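Local coordinates for protein aryl acylamidase (bacterium CSBL00001, PDB 4YJ6) that probably hydrolyses the amide bond of N-acylated aryl amines, as an aryl acylamidase of the amidase signature enzyme family, at residues N276-V282 and M432-T436; A88-P94 and L127-T131; V135-R139 and D351-L356; R267-L273 and G301-V307; S6-W10 and S33-L37. All blocks are in the same frame, centred on the assembly; numbering follows the deposited sequence.

Interaction 1: residues N276-V282 and M432-T436; sequences NYGVFPV and MTYLT
Met432, present as selenomethionine, lies across the ring of Phe280, with CG above the ring centre 3.5 Å from the centroid. SE approaches the same ring obliquely, Met432 SE being 3.4 Å from Phe280 CD1. The Met432 chain stays extended through chi2 and bends at chi3 (-76°), which swings CE to within 3.9 Å of Val282 CG2. SE also sits in the plane of the Tyr277 ring at its edge, so one selenium makes two differently oriented Met-aromatic contacts. Leu435 CD1 covers one face of Tyr277 toward its rim, 3.4 Å from Tyr277 CD1, and lies at the edge of Phe280 as well. The far edge of Phe280 meets the face of Tyr434 in an offset edge-to-face pair, planes 65° apart. A water joins Tyr277 OH to Met432 O, which it reaches with a 2.9 Å bond. An Asx turn, Gly278 N to Asn276 OD1, shapes the loop that presents both rings. An alanine in place of Phe280 is likely to leave Met432 CG and SE without their aromatic surface and Tyr434 without its edge-on partner. The loop leads from strand 270-273 to helix 284-299; Met318 of helix 315-339 touches Tyr434 and Leu435, Met385 of helix 368-389 packs on Tyr277 and Leu435, and strand 394-398 offers Ala397 to Tyr277 and Pro398 to Met432.

Interaction 2: residues A88-P94 and L127-T131; sequences AAKPGWP and LLGQT
Gln130 turns CG beside its backbone N (chi1 -59°) and runs straight from there, carrying its amide to Pro94; Trp93, turned the same way at chi1, brings the six-membered end of its indole against the strand. Gln130 NE2 donates to Pro94 O over 2.9 Å, nearly straight at 167°. Pro94 O lies in the amide plane of Gln130, whereas the donor is tilted from the carbonyl plane of Pro94. Ala88 CB flanks the amide, 3.5 Å from Gln130 NE2. The indole meets the Gln130 chain with its edge, Trp93 CE3 being 3.7 Å from Gln130 CG, and ring and amide planes stand 68° apart. Trp93 CZ3 comes within 3.4 Å of Gly129 O, again at the ring edge. Strand 126-131 is the middle strand of a three-stranded mixed sheet, between 48-51 and 80-84, and a type II beta turn from Lys90 to Trp93 folds the loop against it. That turn lets Lys90 CD lie over the centre of the Trp93 ring. Lys90 and Leu127 then meet tip to tip, and tightly, CE to CD1 at 3.2 Å. Glu55 receives both polar ends, by a salt bridge to Lys90 NZ and a hydrogen bond from Trp93 NE1.

Interaction 3: residues V135-R139 and D351-L356; sequences VYGFR and DIPDAL
Leu356 splits its two methyls between Phe138 and Tyr136. Leu356 CD1 makes a CH-pi contact over one face of the Phe138 ring, offset toward the rim and 3.4 Å from Phe138 CD2. Leu356 leads its chain away from the backbone N (chi1 173°), and chi2 of 49° then divides the methyls, Leu356 CD2 lying 3.9 Å from Tyr136 CD2. The other apolar contacts lie at ordinary packing distance. Val135 CG1 rests 3.9 Å from Pro353 CD and also reaches Leu356 CD2, and Ile352 CD1 lies at the edge of the Tyr136 ring, 4.1 Å from Tyr136 CE2. The two segments meet where helix 354-363 begins: Pro353 is its N-cap residue, and Phe138 stands at the centre of an inverse gamma turn in the facing loop. The Phe138 ring also meets that of Trp359. With an alanine at Phe138, Leu356 CD1 would probably lose its aromatic face and a gap would open beside Trp359. Polar groups touch only with carbon here: Arg139 NH2 packs obliquely on Pro353 CB at 3.7 Å, while Arg139 NH1 is hydrogen-bonded to Thr413 O. Tyr136 OH is hydrogen-bonded to Ser333 OG, and Asp351 OD2 accepts from Ala102 N.

Interaction 4: residues R267-L273 and G301-V307; sequences RGKKIGL and GAHVEFV
Ile271 and Val304 pair side by side in two parallel strands, Ile271 CB 4.1 Å from Val304 CG2, on the face of the sheet that turns to helix 284-299. Ile271, Leu273 and Ala302 are buried on this tight side, where Ile271 CD1 presses on Ala302 CB at 3.6 Å and Phe297 of the helix touches both Ile271 and Val304. The face opens toward solvent at Phe306; Leu273, its chi1 of 171° carrying the branch away from the backbone N, lays CD2 over one face of that ring, 3.6 Å from Phe306 CE1. Between the strands runs a parallel ladder in which Ile271 and Leu273 bond through both N and O to the residues flanking their partners, Ile271 N to His303 O being shortest at 2.7 Å. This is a beta-alpha-beta unit: strand 270-273, helix 284-299 and strand 303-306, the last at the edge of the mixed sheet. Gly301 ends the helix in a Schellman motif, and one face of the Arg267 guanidinium covers its CA. The other face is more exposed, carrying His303, Glu305 and a bent Lys270, yet is close-packed where Val307 CG1 lies 3.7 Å from Gly272 CA and a CB would clash. Lys270 NZ and Glu305 OE1 form a long salt bridge of 3.7 Å, and a water bonds to both. Backbone bonds and apolar packing therefore probably secure the pairing, with the outer charge pair adding a weaker, hydrated link.

Interaction 5: residues S6-W10 and S33-L37; sequences SPVHW and STIDL
Leu37 packs against Val8 and His9 with both methyls. Leu37 CD2 lies over one face of the His9 imidazole as a CH-pi contact, 4.0 Å from the ring centroid. Leu37 CD1 touches the backbone side, 3.7 Å from His9 CA, and meets Val8 CG2 at 3.8 Å. That same Val8 methyl leans on Ser33 CB one turn back along helix 27-45, while the Pro7 ring covers the Ser33 side chain. Trp10 closes the opposite face of the imidazole, its NE1 standing 3.1 Å above the ring plane. A chi1 of -158° swings the His9 ring away from its own backbone N and in between Leu37 and Trp10, and His9 NE2 is tied to Asp173 O further out. Ser6 holds the turn that leads into His9: its OG accepts from Val8 N and, at 3.0 Å, from His9 N, an ST turn and ST motif combined. A water extends this grip across the contact, bonding to Ser6 OG at 2.7 Å and donating to Ser33 O. On the helix, Ser33 OG and Thr34 OG1 are hydrogen-bonded to the carbonyls of Glu29 and Val30, one turn earlier. The modelled N-terminus, leading into helix 13-21, is thus laid on helix 27-45 by apolar contacts; no direct hydrogen bond joins the segments, and the water between Ser6 OG and Ser33 O is the polar link seen between them.

Interactions 2 and 5 are in direct touch: Leu128, on the side of strand 126-131 turned from the tryptophan loop, packs on helix 27-45, its CD2 3.5 Å from Thr34 CG2. Interaction 3 starts a few residues after that strand ends, its centre about 21 Å from that of interaction 2. Interactions 1 and 4 form a second group, centres about 19 Å apart, since the loop 276-282 starts shortly after strand 270-273. Centres of interactions 2 and 4 are about 42 Å apart, on opposite sides of the chain's centre. Interactions 1 and 3 approach to about 9 Å between nearest atoms. The Ser-cisSer-Lys triad expected from other amidase signature enzymes probably lies outside all ten segments.

Interaction 1: residues N276-V282 and M432-T436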
# COMPACT_ATOMS: atom_id res chain seq x y z
N ASN A 276 -16.22 -11.86 -6.26
CA ASN A 276 -15.06 -12.45 -6.91
C ASN A 276 -14.80 -11.88 -8.30
O ASN A 276 -13.99 -12.44 -9.05
CB ASN A 276 -15.27 -13.98 -7.04
CG ASN A 276 -16.54 -14.34 -7.79
OD1 ASN A 276 -17.21 -13.49 -8.40
ND2 ASN A 276 -16.92 -15.63 -7.69
N TYR A 277 -15.42 -10.73 -8.60
CA TYR A 277 -15.32 -10.10 -9.92
C TYR A 277 -15.67 -11.06 -11.05
O TYR A 277 -15.29 -10.84 -12.20
CB TYR A 277 -13.91 -9.52 -10.17
CG TYR A 277 -13.44 -8.47 -9.18
CD1 TYR A 277 -13.72 -7.10 -9.38
CD2 TYR A 277 -12.68 -8.81 -8.09
CE1 TYR A 277 -13.23 -6.11 -8.49
CE2 TYR A 277 -12.16 -7.82 -7.20
CZ TYR A 277 -12.45 -6.47 -7.41
OH TYR A 277 -11.95 -5.51 -6.52
N GLY A 278 -16.44 -12.10 -10.71
CA GLY A 278 -16.88 -13.08 -11.69
C GLY A 278 -15.81 -14.02 -12.22
O GLY A 278 -16.13 -14.90 -13.02
N VAL A 279 -14.55 -13.82 -11.83
CA VAL A 279 -13.46 -14.59 -12.42
C VAL A 279 -12.46 -15.19 -11.41
O VAL A 279 -11.70 -16.06 -11.80
CB VAL A 279 -12.62 -13.76 -13.43
CG1 VAL A 279 -13.48 -13.36 -14.62
CG2 VAL A 279 -12.06 -12.51 -12.76
N PHE A 280 -12.44 -14.72 -10.15
CA PHE A 280 -11.45 -15.27 -9.19
C PHE A 280 -12.05 -16.34 -8.29
O PHE A 280 -13.21 -16.24 -7.91
CB PHE A 280 -10.93 -14.19 -8.24
CG PHE A 280 -10.15 -13.08 -8.90
CD1 PHE A 280 -10.81 -11.92 -9.33
CD2 PHE A 280 -8.78 -13.19 -9.09
CE1 PHE A 280 -10.10 -10.88 -9.93
CE2 PHE A 280 -8.04 -12.16 -9.70
CZ PHE A 280 -8.71 -11.00 -10.10
N PRO A 281 -11.22 -17.34 -7.92
CA PRO A 281 -11.61 -18.25 -6.84
C PRO A 281 -11.38 -17.57 -5.50
O PRO A 281 -10.27 -17.11 -5.27
CB PRO A 281 -10.69 -19.44 -7.04
CG PRO A 281 -9.40 -18.82 -7.62
CD PRO A 281 -9.92 -17.69 -8.52
N VAL A 282 -12.41 -17.44 -4.66
CA VAL A 282 -12.27 -16.70 -3.41
C VAL A 282 -12.69 -17.57 -2.26
O VAL A 282 -13.75 -18.21 -2.32
CB VAL A 282 -13.16 -15.43 -3.43
CG1 VAL A 282 -13.10 -14.68 -2.09
CG2 VAL A 282 -12.72 -14.54 -4.60
N MSE A 432 -6.67 -9.43 -5.92
CA MSE A 432 -7.70 -8.96 -6.86
C MSE A 432 -7.65 -7.46 -7.07
O MSE A 432 -8.19 -6.95 -8.05
CB MSE A 432 -9.06 -9.43 -6.37
CG MSE A 432 -9.02 -10.92 -6.21
SE MSE A 432 -10.86 -11.49 -5.95
CE MSE A 432 -11.15 -10.96 -4.11
N THR A 433 -7.00 -6.78 -6.12
CA THR A 433 -6.64 -5.36 -6.22
C THR A 433 -5.99 -4.96 -7.55
O THR A 433 -6.08 -3.77 -7.94
CB THR A 433 -5.58 -5.06 -5.14
OG1 THR A 433 -4.62 -6.12 -5.09
CG2 THR A 433 -6.26 -5.03 -3.78
N TYR A 434 -5.31 -5.88 -8.24
CA TYR A 434 -4.54 -5.44 -9.41
C TYR A 434 -5.45 -4.89 -10.52
O TYR A 434 -4.94 -4.20 -11.43
CB TYR A 434 -3.58 -6.52 -9.98
CG TYR A 434 -4.22 -7.77 -10.58
CD1 TYR A 434 -4.96 -7.70 -11.77
CD2 TYR A 434 -4.02 -9.01 -9.99
CE1 TYR A 434 -5.54 -8.85 -12.32
CE2 TYR A 434 -4.58 -10.16 -10.53
CZ TYR A 434 -5.33 -10.08 -11.69
OH TYR A 434 -5.89 -11.23 -12.24
N LEU A 435 -6.75 -5.18 -10.46
CA LEU A 435 -7.65 -4.63 -11.50
C LEU A 435 -7.57 -3.10 -11.55
O LEU A 435 -7.69 -2.53 -12.64
CB LEU A 435 -9.09 -5.07 -11.29
CG LEU A 435 -9.30 -6.57 -11.36
CD1 LEU A 435 -10.78 -6.90 -11.03
CD2 LEU A 435 -8.92 -7.10 -12.73
N THR A 436 -7.40 -2.41 -10.41
CA THR A 436 -7.37 -0.93 -10.47
C THR A 436 -5.99 -0.41 -10.86
O THR A 436 -5.85 0.75 -11.21
CB THR A 436 -7.77 -0.27 -9.14
OG1 THR A 436 -6.80 -0.59 -8.15
CG2 THR A 436 -9.14 -0.79 -8.68
O HOH W 1 -9.52 -4.37 -7.88

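Interaction 2: residues A88-P94 and L127-T131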
# COMPACT_ATOMS: atom_id res chain seq x y z
N ALA A 88 12.94 3.36 -3.30
CA ALA A 88 13.08 4.50 -2.39
C ALA A 88 14.02 5.51 -3.02
O ALA A 88 15.07 5.14 -3.53
CB ALA A 88 13.64 4.03 -1.06
N ALA A 89 13.66 6.79 -2.99
CA ALA A 89 14.65 7.83 -3.27
C ALA A 89 14.55 8.89 -2.19
O ALA A 89 13.54 9.59 -2.06
CB ALA A 89 14.41 8.46 -4.65
N LYS A 90 15.62 9.00 -1.39
CA LYS A 90 15.70 10.09 -0.41
C LYS A 90 17.19 10.34 -0.24
O LYS A 90 17.94 9.43 0.06
CB LYS A 90 15.05 9.72 0.92
CG LYS A 90 15.15 10.90 1.91
CD LYS A 90 14.35 10.70 3.14
CE LYS A 90 14.16 12.03 3.91
NZ LYS A 90 15.40 12.78 4.28
N PRO A 91 17.62 11.58 -0.47
CA PRO A 91 19.07 11.79 -0.54
C PRO A 91 19.83 11.25 0.68
O PRO A 91 19.45 11.52 1.83
CB PRO A 91 19.19 13.30 -0.70
CG PRO A 91 17.95 13.65 -1.51
CD PRO A 91 16.86 12.76 -0.90
N GLY A 92 20.88 10.46 0.43
CA GLY A 92 21.67 9.88 1.50
C GLY A 92 21.13 8.60 2.13
O GLY A 92 21.80 7.99 2.95
N TRP A 93 19.93 8.17 1.72
CA TRP A 93 19.34 6.97 2.31
C TRP A 93 19.55 5.76 1.39
O TRP A 93 19.78 5.91 0.19
CB TRP A 93 17.83 7.17 2.49
CG TRP A 93 17.46 8.07 3.65
CD1 TRP A 93 18.16 9.15 4.15
CD2 TRP A 93 16.29 7.95 4.46
NE1 TRP A 93 17.48 9.70 5.22
CE2 TRP A 93 16.33 8.98 5.43
CE3 TRP A 93 15.21 7.06 4.45
CZ2 TRP A 93 15.33 9.15 6.38
CZ3 TRP A 93 14.20 7.22 5.41
CH2 TRP A 93 14.26 8.27 6.35
N PRO A 94 19.49 4.57 1.97
CA PRO A 94 19.70 3.39 1.11
C PRO A 94 18.50 3.15 0.22
O PRO A 94 17.45 3.77 0.38
CB PRO A 94 19.89 2.23 2.11
CG PRO A 94 19.36 2.71 3.40
CD PRO A 94 19.36 4.22 3.40
N LEU A 127 10.43 11.59 9.44
CA LEU A 127 10.75 10.30 8.85
C LEU A 127 11.77 9.55 9.69
O LEU A 127 12.91 10.02 9.88
CB LEU A 127 11.32 10.47 7.44
CG LEU A 127 10.44 11.20 6.44
CD1 LEU A 127 11.23 11.47 5.13
CD2 LEU A 127 9.24 10.37 6.20
N LEU A 128 11.39 8.38 10.16
CA LEU A 128 12.24 7.62 11.08
C LEU A 128 13.07 6.53 10.38
O LEU A 128 13.95 5.94 11.01
CB LEU A 128 11.42 6.98 12.23
CG LEU A 128 11.51 7.91 13.46
CD1 LEU A 128 10.59 9.10 13.26
CD2 LEU A 128 11.21 7.20 14.74
N GLY A 129 12.79 6.26 9.11
CA GLY A 129 13.47 5.16 8.42
C GLY A 129 12.65 4.56 7.29
O GLY A 129 11.75 5.22 6.77
N GLN A 130 12.97 3.31 6.91
CA GLN A 130 12.31 2.62 5.79
C GLN A 130 11.78 1.28 6.21
O GLN A 130 12.34 0.65 7.12
CB GLN A 130 13.30 2.36 4.66
CG GLN A 130 13.96 3.63 4.10
CD GLN A 130 15.00 3.30 3.06
OE1 GLN A 130 15.69 2.28 3.17
NE2 GLN A 130 15.17 4.18 2.07
N THR A 131 10.75 0.81 5.51
CA THR A 131 10.10 -0.45 5.79
C THR A 131 10.35 -1.50 4.71
O THR A 131 10.61 -1.18 3.55
CB THR A 131 8.56 -0.25 5.93
OG1 THR A 131 8.08 0.43 4.77
CG2 THR A 131 8.25 0.61 7.17

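Interaction 3: residues V135-R139 and D351-L356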
# COMPACT_ATOMS: atom_id res chain seq x y z
N VAL A 135 11.49 -8.46 -3.02
CA VAL A 135 12.39 -8.02 -4.08
C VAL A 135 11.59 -7.48 -5.26
O VAL A 135 10.69 -8.14 -5.76
CB VAL A 135 13.31 -9.18 -4.55
CG1 VAL A 135 14.03 -8.82 -5.85
CG2 VAL A 135 14.30 -9.58 -3.41
N TYR A 136 11.93 -6.26 -5.68
CA TYR A 136 11.28 -5.60 -6.82
C TYR A 136 9.76 -5.50 -6.66
O TYR A 136 9.04 -5.28 -7.64
CB TYR A 136 11.65 -6.30 -8.15
CG TYR A 136 12.93 -5.80 -8.79
CD1 TYR A 136 13.03 -4.48 -9.20
CD2 TYR A 136 14.04 -6.64 -8.99
CE1 TYR A 136 14.19 -4.00 -9.80
CE2 TYR A 136 15.21 -6.17 -9.59
CZ TYR A 136 15.28 -4.85 -9.98
OH TYR A 136 16.41 -4.34 -10.58
N GLY A 137 9.27 -5.60 -5.42
CA GLY A 137 7.83 -5.54 -5.17
C GLY A 137 7.05 -6.73 -5.76
O GLY A 137 5.83 -6.69 -5.78
N PHE A 138 7.75 -7.78 -6.20
CA PHE A 138 7.12 -8.71 -7.17
C PHE A 138 6.41 -9.88 -6.45
O PHE A 138 6.65 -11.06 -6.75
CB PHE A 138 8.17 -9.19 -8.20
CG PHE A 138 7.59 -9.45 -9.59
CD1 PHE A 138 6.79 -10.55 -9.84
CD2 PHE A 138 7.90 -8.62 -10.65
CE1 PHE A 138 6.27 -10.79 -11.15
CE2 PHE A 138 7.37 -8.85 -11.94
CZ PHE A 138 6.56 -9.94 -12.16
N ARG A 139 5.54 -9.53 -5.51
CA ARG A 139 4.61 -10.48 -4.88
C ARG A 139 3.80 -9.77 -3.80
O ARG A 139 4.20 -8.71 -3.31
CB ARG A 139 5.33 -11.68 -4.22
CG ARG A 139 6.46 -11.24 -3.27
CD ARG A 139 7.31 -12.44 -2.77
NE ARG A 139 8.04 -13.06 -3.86
CZ ARG A 139 8.41 -14.34 -3.92
NH1 ARG A 139 8.09 -15.19 -2.94
NH2 ARG A 139 9.08 -14.77 -4.98
N ASP A 351 20.40 -13.21 -5.67
CA ASP A 351 19.60 -12.19 -4.98
C ASP A 351 18.19 -12.04 -5.58
O ASP A 351 17.31 -11.41 -4.98
CB ASP A 351 20.30 -10.83 -5.01
CG ASP A 351 21.61 -10.83 -4.22
OD1 ASP A 351 21.96 -11.87 -3.59
OD2 ASP A 351 22.28 -9.78 -4.24
N ILE A 352 17.98 -12.61 -6.77
CA ILE A 352 16.69 -12.56 -7.43
C ILE A 352 15.95 -13.89 -7.27
O ILE A 352 16.51 -14.93 -7.61
CB ILE A 352 16.86 -12.30 -8.95
CG1 ILE A 352 17.67 -11.01 -9.20
CG2 ILE A 352 15.51 -12.22 -9.65
CD1 ILE A 352 16.98 -9.70 -8.67
N PRO A 353 14.71 -13.86 -6.78
CA PRO A 353 13.94 -15.11 -6.65
C PRO A 353 13.77 -15.80 -7.99
O PRO A 353 13.60 -15.12 -9.00
CB PRO A 353 12.57 -14.63 -6.15
CG PRO A 353 12.81 -13.35 -5.50
CD PRO A 353 13.97 -12.71 -6.22
N ASP A 354 13.80 -17.14 -8.01
CA ASP A 354 13.60 -17.86 -9.25
C ASP A 354 12.29 -17.46 -9.95
O ASP A 354 12.26 -17.36 -11.16
CB ASP A 354 13.58 -19.37 -8.98
CG ASP A 354 14.98 -19.94 -8.70
OD1 ASP A 354 15.99 -19.19 -8.81
OD2 ASP A 354 15.07 -21.15 -8.41
N ALA A 355 11.20 -17.28 -9.18
CA ALA A 355 9.89 -16.98 -9.75
C ALA A 355 9.89 -15.64 -10.48
O ALA A 355 9.19 -15.46 -11.46
CB ALA A 355 8.81 -16.97 -8.65
N LEU A 356 10.68 -14.71 -9.97
CA LEU A 356 10.84 -13.42 -10.63
C LEU A 356 11.72 -13.55 -11.87
O LEU A 356 11.40 -13.02 -12.92
CB LEU A 356 11.45 -12.40 -9.65
CG LEU A 356 11.83 -11.05 -10.29
CD1 LEU A 356 10.72 -10.48 -11.13
CD2 LEU A 356 12.21 -10.06 -9.16

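Interaction 4: residues R267-L273 and G301-V307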
# COMPACT_ATOMS: atom_id res chain seq x y z
N ARG A 267 -25.90 8.10 1.99
CA ARG A 267 -27.35 8.03 1.78
C ARG A 267 -27.67 8.28 0.31
O ARG A 267 -27.21 9.28 -0.27
CB ARG A 267 -28.05 9.11 2.60
CG ARG A 267 -28.42 8.69 3.97
CD ARG A 267 -29.90 9.08 4.27
NE ARG A 267 -30.70 7.90 4.55
CZ ARG A 267 -30.55 7.14 5.63
NH1 ARG A 267 -29.63 7.44 6.54
NH2 ARG A 267 -31.32 6.07 5.79
N GLY A 268 -28.45 7.37 -0.27
CA GLY A 268 -28.89 7.50 -1.65
C GLY A 268 -27.91 6.96 -2.67
O GLY A 268 -28.23 6.89 -3.86
N LYS A 269 -26.71 6.58 -2.24
CA LYS A 269 -25.75 6.07 -3.21
C LYS A 269 -26.15 4.71 -3.73
O LYS A 269 -26.77 3.93 -3.01
CB LYS A 269 -24.36 5.98 -2.57
CG LYS A 269 -23.79 7.36 -2.20
CD LYS A 269 -23.62 8.27 -3.45
CE LYS A 269 -22.86 9.55 -3.07
NZ LYS A 269 -22.86 10.50 -4.20
N LYS A 270 -25.78 4.43 -4.98
CA LYS A 270 -26.06 3.16 -5.63
C LYS A 270 -24.77 2.38 -5.65
O LYS A 270 -23.76 2.83 -6.21
CB LYS A 270 -26.51 3.35 -7.07
CG LYS A 270 -27.88 3.96 -7.22
CD LYS A 270 -28.41 3.77 -8.65
CE LYS A 270 -28.10 2.34 -9.26
NZ LYS A 270 -28.76 1.16 -8.54
N ILE A 271 -24.77 1.25 -4.99
CA ILE A 271 -23.52 0.54 -4.74
C ILE A 271 -23.62 -0.83 -5.38
O ILE A 271 -24.59 -1.56 -5.14
CB ILE A 271 -23.28 0.40 -3.26
CG1 ILE A 271 -23.18 1.81 -2.62
CG2 ILE A 271 -21.99 -0.42 -3.00
CD1 ILE A 271 -22.84 1.80 -1.11
N GLY A 272 -22.62 -1.18 -6.20
CA GLY A 272 -22.55 -2.52 -6.77
C GLY A 272 -21.67 -3.40 -5.91
O GLY A 272 -20.79 -2.90 -5.22
N LEU A 273 -21.98 -4.71 -5.87
CA LEU A 273 -21.25 -5.65 -5.02
C LEU A 273 -20.82 -6.85 -5.87
O LEU A 273 -21.61 -7.37 -6.67
CB LEU A 273 -22.17 -6.13 -3.87
CG LEU A 273 -21.62 -7.28 -3.02
CD1 LEU A 273 -20.35 -6.87 -2.30
CD2 LEU A 273 -22.73 -7.74 -2.01
N GLY A 301 -28.62 3.80 4.37
CA GLY A 301 -29.39 4.48 3.36
C GLY A 301 -28.86 4.35 1.94
O GLY A 301 -29.35 5.02 1.06
N ALA A 302 -27.85 3.51 1.72
CA ALA A 302 -27.42 3.23 0.35
C ALA A 302 -28.20 2.04 -0.22
O ALA A 302 -28.79 1.26 0.53
CB ALA A 302 -25.90 2.93 0.30
N HIS A 303 -28.17 1.89 -1.54
CA HIS A 303 -28.81 0.75 -2.19
C HIS A 303 -27.72 -0.14 -2.74
O HIS A 303 -26.89 0.33 -3.50
CB HIS A 303 -29.71 1.25 -3.32
CG HIS A 303 -30.60 2.38 -2.90
ND1 HIS A 303 -30.29 3.70 -3.13
CD2 HIS A 303 -31.76 2.38 -2.20
CE1 HIS A 303 -31.24 4.47 -2.62
NE2 HIS A 303 -32.14 3.69 -2.05
N VAL A 304 -27.69 -1.39 -2.30
CA VAL A 304 -26.61 -2.29 -2.69
C VAL A 304 -27.21 -3.42 -3.51
O VAL A 304 -28.25 -3.98 -3.12
CB VAL A 304 -25.90 -2.90 -1.47
CG1 VAL A 304 -24.78 -3.84 -1.90
CG2 VAL A 304 -25.34 -1.78 -0.53
N GLU A 305 -26.58 -3.77 -4.63
CA GLU A 305 -27.00 -4.97 -5.38
C GLU A 305 -25.80 -5.64 -6.03
O GLU A 305 -24.78 -4.99 -6.32
CB GLU A 305 -28.06 -4.61 -6.43
CG GLU A 305 -27.52 -3.84 -7.59
CD GLU A 305 -28.61 -3.24 -8.51
OE1 GLU A 305 -29.45 -2.44 -8.05
OE2 GLU A 305 -28.57 -3.53 -9.71
N PHE A 306 -25.89 -6.95 -6.23
CA PHE A 306 -24.85 -7.68 -6.95
C PHE A 306 -24.73 -7.23 -8.40
O PHE A 306 -25.73 -6.93 -9.05
CB PHE A 306 -25.09 -9.20 -6.88
CG PHE A 306 -24.80 -9.80 -5.55
CD1 PHE A 306 -23.50 -10.15 -5.20
CD2 PHE A 306 -25.81 -10.01 -4.62
CE1 PHE A 306 -23.22 -10.69 -3.95
CE2 PHE A 306 -25.53 -10.56 -3.36
CZ PHE A 306 -24.24 -10.90 -3.03
N VAL A 307 -23.48 -7.11 -8.87
CA VAL A 307 -23.21 -6.76 -10.25
C VAL A 307 -22.26 -7.77 -10.89
O VAL A 307 -21.43 -8.40 -10.23
CB VAL A 307 -22.59 -5.32 -10.37
CG1 VAL A 307 -23.57 -4.31 -9.86
CG2 VAL A 307 -21.23 -5.21 -9.60
O HOH W 2 -27.82 -0.46 -6.12

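Interaction 5: residues S6-W10 and S33-L37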
# COMPACT_ATOMS: atom_id res chain seq x y z
N SER A 6 3.33 4.31 27.08
CA SER A 6 3.91 5.10 25.99
C SER A 6 3.15 6.42 25.76
O SER A 6 1.93 6.47 25.83
CB SER A 6 3.93 4.27 24.69
OG SER A 6 4.45 5.02 23.61
N PRO A 7 3.88 7.52 25.52
CA PRO A 7 3.11 8.72 25.20
C PRO A 7 2.55 8.68 23.78
O PRO A 7 1.70 9.50 23.47
CB PRO A 7 4.15 9.85 25.34
CG PRO A 7 5.48 9.17 25.20
CD PRO A 7 5.29 7.81 25.80
N VAL A 8 3.02 7.76 22.94
CA VAL A 8 2.64 7.80 21.53
C VAL A 8 2.03 6.49 20.96
O VAL A 8 1.41 6.52 19.93
CB VAL A 8 3.83 8.22 20.66
CG1 VAL A 8 4.37 9.58 21.13
CG2 VAL A 8 4.96 7.15 20.71
N HIS A 9 2.22 5.35 21.62
CA HIS A 9 1.69 4.08 21.09
C HIS A 9 0.20 4.23 20.87
O HIS A 9 -0.53 4.71 21.76
CB HIS A 9 1.95 2.95 22.10
CG HIS A 9 1.94 1.58 21.50
ND1 HIS A 9 1.96 0.44 22.27
CD2 HIS A 9 1.94 1.16 20.21
CE1 HIS A 9 1.97 -0.63 21.49
NE2 HIS A 9 1.96 -0.22 20.23
N TRP A 10 -0.26 3.84 19.68
CA TRP A 10 -1.69 3.88 19.31
C TRP A 10 -2.33 5.27 19.11
O TRP A 10 -3.53 5.37 18.81
CB TRP A 10 -2.55 3.03 20.29
CG TRP A 10 -2.08 1.60 20.41
CD1 TRP A 10 -1.47 1.00 21.50
CD2 TRP A 10 -2.17 0.57 19.40
NE1 TRP A 10 -1.17 -0.31 21.22
CE2 TRP A 10 -1.59 -0.61 19.94
CE3 TRP A 10 -2.68 0.54 18.10
CZ2 TRP A 10 -1.51 -1.81 19.22
CZ3 TRP A 10 -2.60 -0.64 17.38
CH2 TRP A 10 -2.02 -1.81 17.94
N SER A 33 10.29 8.40 21.81
CA SER A 33 9.26 7.44 22.20
C SER A 33 8.91 6.50 21.05
O SER A 33 8.58 5.33 21.29
CB SER A 33 8.00 8.15 22.67
OG SER A 33 8.25 8.89 23.86
N THR A 34 8.99 6.99 19.82
CA THR A 34 8.72 6.13 18.66
C THR A 34 9.89 5.16 18.50
O THR A 34 9.71 3.99 18.19
CB THR A 34 8.52 6.95 17.37
OG1 THR A 34 7.39 7.81 17.54
CG2 THR A 34 8.23 6.02 16.16
N ILE A 35 11.09 5.66 18.73
CA ILE A 35 12.28 4.82 18.64
C ILE A 35 12.15 3.70 19.67
O ILE A 35 12.45 2.54 19.38
CB ILE A 35 13.56 5.66 18.87
CG1 ILE A 35 13.86 6.50 17.62
CG2 ILE A 35 14.79 4.77 19.19
CD1 ILE A 35 14.97 7.61 17.83
N ASP A 36 11.70 4.04 20.86
CA ASP A 36 11.54 3.03 21.90
C ASP A 36 10.60 1.93 21.43
O ASP A 36 10.88 0.73 21.63
CB ASP A 36 10.98 3.63 23.18
CG ASP A 36 11.95 4.55 23.90
OD1 ASP A 36 13.18 4.45 23.63
OD2 ASP A 36 11.47 5.35 24.73
N LEU A 37 9.48 2.32 20.80
CA LEU A 37 8.51 1.34 20.30
C LEU A 37 9.11 0.46 19.20
O LEU A 37 8.87 -0.74 19.17
CB LEU A 37 7.24 2.03 19.77
CG LEU A 37 6.34 2.64 20.82
CD1 LEU A 37 5.23 3.43 20.16
CD2 LEU A 37 5.74 1.55 21.73
O HOH W 3 7.10 4.66 23.62